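Local coordinates for protein group II chitinase (Ostrinia furnacalis, PDB 6JAW) that probably cleaves chitin internally as a glycoside hydrolase family 18 endochitinase, this being one catalytic domain of a longer protein, at residues A[10-15]-A[342-347]. Sequence-based numbering, arbitrary orientation.
Sequences VCYYTN and GGMIWA. With BBO (2-[3-(morpholin-4-yl)propyl]-1H-benzo[de]isoquinoline-1,3(2H)-dione), chain B.
The carbonyl O of Val10 accepts the N-H of Ile345 at 2.9 Å, in line with its C=O bond, and also meets Met344 CA in a C-H...O contact. Val10 N reaches back to Gly343 O at 2.8 Å, and Tyr12 N gives a longer bond to Ile345 O, completing a parallel ladder between 10-14 and 342-346. Cys11 and Ile345 lie on the outer face, toward helix 363-373. Ile345, branched at CB, can meet both Cys11 and that helix; CG1, between its backbone N and carbonyl carbon (chi1 62°), lies against Cys11 CA and SG. The sulfur is also tied to Cys36 by a disulfide.

On the inner face Tyr12 is the hub. The flexible thioether chain of Met344, bent at chi2 and chi3, folds round to set CG at the edge of the phenol, 3.6 Å from Tyr12 CE1, and SD obliquely beside the ring in a Met-aromatic contact. Trp346 comes against the same ring with its benzo edge: Trp346 CZ3 is 3.5 Å from Tyr12 CD2, the planes inclined at 44°. The phenol OH is held by Asp124. Thr14 places its methyl CG2 against Trp346 CZ2 and CH2, while its hydroxyl bonds Asp349.

A cis peptide links Trp346 to Ala347, whose small CB fits 3.4 Å from Tyr12 O. The pyrrole side of the indole carries the ligand's morpholine: C17 lies over one face and O03 is 3.3 Å from Trp346 NE1. This parallel pairing joins the first and last strands of the family 18 TIM barrel and sets Trp346 under the ligand, consistent with the tryptophan flooring the substrate cleft in relatives.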
ATOM      1  N   VAL A  10       6.676   2.646   7.024  1.00 15.18           N
ATOM      2  CA  VAL A  10       7.050   1.815   5.889  1.00 13.91           C
ATOM      3  C   VAL A  10       6.639   2.535   4.613  1.00 17.91           C
ATOM      4  O   VAL A  10       5.457   2.822   4.405  1.00 18.46           O
ATOM      5  CB  VAL A  10       6.388   0.437   5.983  1.00 15.67           C
ATOM      6  CG1 VAL A  10       6.805  -0.413   4.810  1.00 13.33           C
ATOM      7  CG2 VAL A  10       6.762  -0.229   7.314  1.00 13.07           C
ATOM      8  N   CYS A  11       7.612   2.835   3.760  1.00 15.18           N
ATOM      9  CA  CYS A  11       7.378   3.604   2.543  1.00 17.86           C
ATOM     10  C   CYS A  11       7.561   2.698   1.338  1.00 17.14           C
ATOM     11  O   CYS A  11       8.628   2.101   1.164  1.00 15.49           O
ATOM     12  CB  CYS A  11       8.338   4.788   2.439  1.00 17.72           C
ATOM     13  SG  CYS A  11       8.277   5.996   3.776  1.00 31.63           S
ATOM     14  N   TYR A  12       6.543   2.618   0.494  1.00 13.20           N
ATOM     15  CA  TYR A  12       6.653   1.830  -0.719  1.00 12.30           C
ATOM     16  C   TYR A  12       7.277   2.673  -1.820  1.00 16.41           C
ATOM     17  O   TYR A  12       6.838   3.798  -2.091  1.00 14.68           O
ATOM     18  CB  TYR A  12       5.296   1.274  -1.144  1.00 15.16           C
ATOM     19  CG  TYR A  12       5.010  -0.058  -0.482  1.00 19.10           C
ATOM     20  CD1 TYR A  12       4.534  -0.117   0.822  1.00 19.57           C
ATOM     21  CD2 TYR A  12       5.257  -1.256  -1.143  1.00 21.73           C
ATOM     22  CE1 TYR A  12       4.289  -1.331   1.445  1.00 22.67           C
ATOM     23  CE2 TYR A  12       5.007  -2.478  -0.528  1.00 20.60           C
ATOM     24  CZ  TYR A  12       4.526  -2.505   0.768  1.00 22.45           C
ATOM     25  OH  TYR A  12       4.281  -3.707   1.398  1.00 26.95           O
ATOM     26  N   TYR A  13       8.341   2.146  -2.400  1.00 14.75           N
ATOM     27  CA  TYR A  13       8.958   2.693  -3.594  1.00 16.85           C
ATOM     28  C   TYR A  13       8.509   1.853  -4.780  1.00 18.17           C
ATOM     29  O   TYR A  13       8.463   0.623  -4.695  1.00 14.98           O
ATOM     30  CB  TYR A  13      10.485   2.671  -3.476  1.00 15.42           C
ATOM     31  CG  TYR A  13      11.182   3.050  -4.759  1.00 21.03           C
ATOM     32  CD1 TYR A  13      11.459   4.379  -5.051  1.00 21.32           C
ATOM     33  CD2 TYR A  13      11.554   2.082  -5.684  1.00 21.42           C
ATOM     34  CE1 TYR A  13      12.082   4.732  -6.232  1.00 22.49           C
ATOM     35  CE2 TYR A  13      12.172   2.425  -6.864  1.00 23.53           C
ATOM     36  CZ  TYR A  13      12.435   3.750  -7.131  1.00 20.73           C
ATOM     37  OH  TYR A  13      13.057   4.091  -8.305  1.00 28.93           O
ATOM     38  N   THR A  14       8.165   2.510  -5.885  1.00 13.59           N
ATOM     39  CA  THR A  14       7.715   1.813  -7.080  1.00 15.40           C
ATOM     40  C   THR A  14       8.679   2.109  -8.219  1.00 20.68           C
ATOM     41  O   THR A  14       9.009   3.272  -8.474  1.00 16.73           O
ATOM     42  CB  THR A  14       6.280   2.209  -7.442  1.00 19.54           C
ATOM     43  OG1 THR A  14       6.246   3.578  -7.865  1.00 21.97           O
ATOM     44  CG2 THR A  14       5.360   2.038  -6.219  1.00 16.94           C
ATOM     45  N   ASN A  15       9.146   1.060  -8.897  1.00 17.46           N
ATOM     46  CA  ASN A  15      10.130   1.296  -9.944  1.00 18.36           C
ATOM     47  C   ASN A  15       9.507   1.898 -11.197  1.00 23.34           C
ATOM     48  O   ASN A  15      10.226   2.497 -12.005  1.00 28.24           O
ATOM     49  CB  ASN A  15      10.890   0.009 -10.281  1.00 26.24           C
ATOM     50  CG  ASN A  15       9.976  -1.139 -10.648  1.00 26.09           C
ATOM     51  OD1 ASN A  15       8.756  -0.986 -10.729  1.00 29.87           O
ATOM     52  ND2 ASN A  15      10.571  -2.306 -10.887  1.00 23.32           N
ATOM     53  N   GLY A 342       2.991   0.970  13.496  1.00 13.92           N
ATOM     54  CA  GLY A 342       3.323   2.191  12.797  1.00 16.47           C
ATOM     55  C   GLY A 342       2.432   2.376  11.580  1.00 19.29           C
ATOM     56  O   GLY A 342       1.300   1.895  11.543  1.00 14.01           O
ATOM     57  N   GLY A 343       2.971   3.089  10.603  1.00 13.50           N
ATOM     58  CA  GLY A 343       2.210   3.419   9.421  1.00 13.04           C
ATOM     59  C   GLY A 343       2.919   2.973   8.166  1.00 17.58           C
ATOM     60  O   GLY A 343       4.115   2.668   8.182  1.00 12.68           O
ATOM     61  N   MET A 344       2.173   2.919   7.074  1.00 13.72           N
ATOM     62  CA  MET A 344       2.701   2.543   5.776  1.00 14.19           C
ATOM     63  C   MET A 344       2.082   3.483   4.756  1.00 18.96           C
ATOM     64  O   MET A 344       0.926   3.889   4.906  1.00 14.46           O
ATOM     65  CB  MET A 344       2.377   1.077   5.446  1.00 14.50           C
ATOM     66  CG  MET A 344       2.771   0.647   4.039  1.00 19.79           C
ATOM     67  SD  MET A 344       1.436   0.822   2.831  1.00 24.95           S
ATOM     68  CE  MET A 344       0.425  -0.607   3.235  1.00 21.00           C
ATOM     69  N   ILE A 345       2.846   3.856   3.736  1.00 15.90           N
ATOM     70  CA  ILE A 345       2.331   4.745   2.707  1.00 14.05           C
ATOM     71  C   ILE A 345       2.508   4.104   1.345  1.00 15.19           C
ATOM     72  O   ILE A 345       3.535   3.479   1.056  1.00 14.01           O
ATOM     73  CB  ILE A 345       2.989   6.136   2.752  1.00 19.22           C
ATOM     74  CG1 ILE A 345       4.491   6.038   2.490  1.00 16.86           C
ATOM     75  CG2 ILE A 345       2.694   6.792   4.085  1.00 20.12           C
ATOM     76  CD1 ILE A 345       4.956   6.988   1.404  1.00 24.95           C
ATOM     77  N   TRP A 346       1.471   4.233   0.527  1.00 13.91           N
ATOM     78  CA  TRP A 346       1.510   3.929  -0.892  1.00 15.21           C
ATOM     79  C   TRP A 346       1.192   5.230  -1.613  1.00 16.37           C
ATOM     80  O   TRP A 346       0.047   5.687  -1.573  1.00 16.61           O
ATOM     81  CB  TRP A 346       0.494   2.848  -1.270  1.00 15.75           C
ATOM     82  CG  TRP A 346       0.628   2.508  -2.704  1.00 19.52           C
ATOM     83  CD1 TRP A 346       0.082   3.177  -3.765  1.00 21.62           C
ATOM     84  CD2 TRP A 346       1.424   1.459  -3.256  1.00 18.48           C
ATOM     85  NE1 TRP A 346       0.478   2.594  -4.942  1.00 19.94           N
ATOM     86  CE2 TRP A 346       1.300   1.534  -4.658  1.00 26.55           C
ATOM     87  CE3 TRP A 346       2.221   0.457  -2.700  1.00 18.52           C
ATOM     88  CZ2 TRP A 346       1.943   0.643  -5.511  1.00 21.76           C
ATOM     89  CZ3 TRP A 346       2.863  -0.426  -3.551  1.00 22.43           C
ATOM     90  CH2 TRP A 346       2.717  -0.328  -4.940  1.00 22.79           C
ATOM     91  N   ALA A 347       2.186   5.850  -2.252  1.00 13.94           N
ATOM     92  CA  ALA A 347       3.577   5.420  -2.288  1.00 14.02           C
ATOM     93  C   ALA A 347       4.432   6.688  -2.312  1.00 16.33           C
ATOM     94  O   ALA A 347       3.897   7.787  -2.470  1.00 13.18           O
ATOM     95  CB  ALA A 347       3.854   4.548  -3.517  1.00 14.25           C
TER
HETATM   96  C10 BBO B2101     -11.102  -4.253  -6.157  1.00 32.42           C
HETATM   97  C13 BBO B2101      -6.985  -1.460  -6.433  1.00 41.62           C
HETATM   98  C15 BBO B2101      -4.473  -1.473  -6.498  1.00 50.89           C
HETATM   99  C17 BBO B2101      -2.502   1.217  -4.974  1.00 49.93           C
HETATM  100  C01 BBO B2101     -12.187  -4.883  -6.755  1.00 33.33           C
HETATM  101  C02 BBO B2101     -12.383  -4.801  -8.139  1.00 32.68           C
HETATM  102  C03 BBO B2101     -11.485  -4.084  -8.929  1.00 35.66           C
HETATM  103  C04 BBO B2101     -11.642  -3.975 -10.320  1.00 32.22           C
HETATM  104  C05 BBO B2101     -10.707  -3.239 -11.062  1.00 37.50           C
HETATM  105  C06 BBO B2101      -9.633  -2.620 -10.461  1.00 39.57           C
HETATM  106  C07 BBO B2101      -9.488  -2.729  -9.112  1.00 36.59           C
HETATM  107  C08 BBO B2101     -10.404  -3.458  -8.333  1.00 33.12           C
HETATM  108  C09 BBO B2101     -10.222  -3.547  -6.942  1.00 31.75           C
HETATM  109  C11 BBO B2101      -9.031  -2.861  -6.282  1.00 34.29           C
HETATM  110  C12 BBO B2101      -8.303  -2.044  -8.454  1.00 37.31           C
HETATM  111  C14 BBO B2101      -5.731  -2.307  -6.216  1.00 50.01           C
HETATM  112  C16 BBO B2101      -3.179  -0.161  -4.998  1.00 55.55           C
HETATM  113  C18 BBO B2101      -3.238   1.364  -7.214  1.00 63.58           C
HETATM  114  C19 BBO B2101      -4.587   0.910  -6.674  1.00 59.28           C
HETATM  115  N01 BBO B2101      -8.107  -2.137  -7.061  1.00 40.16           N
HETATM  116  N02 BBO B2101      -4.432  -0.218  -5.755  1.00 66.63           N
HETATM  117  O01 BBO B2101      -8.853  -2.958  -4.905  1.00 44.85           O
HETATM  118  O02 BBO B2101      -7.406  -1.326  -9.244  1.00 48.22           O
HETATM  119  O03 BBO B2101      -2.469   1.917  -6.191  1.00 59.93           O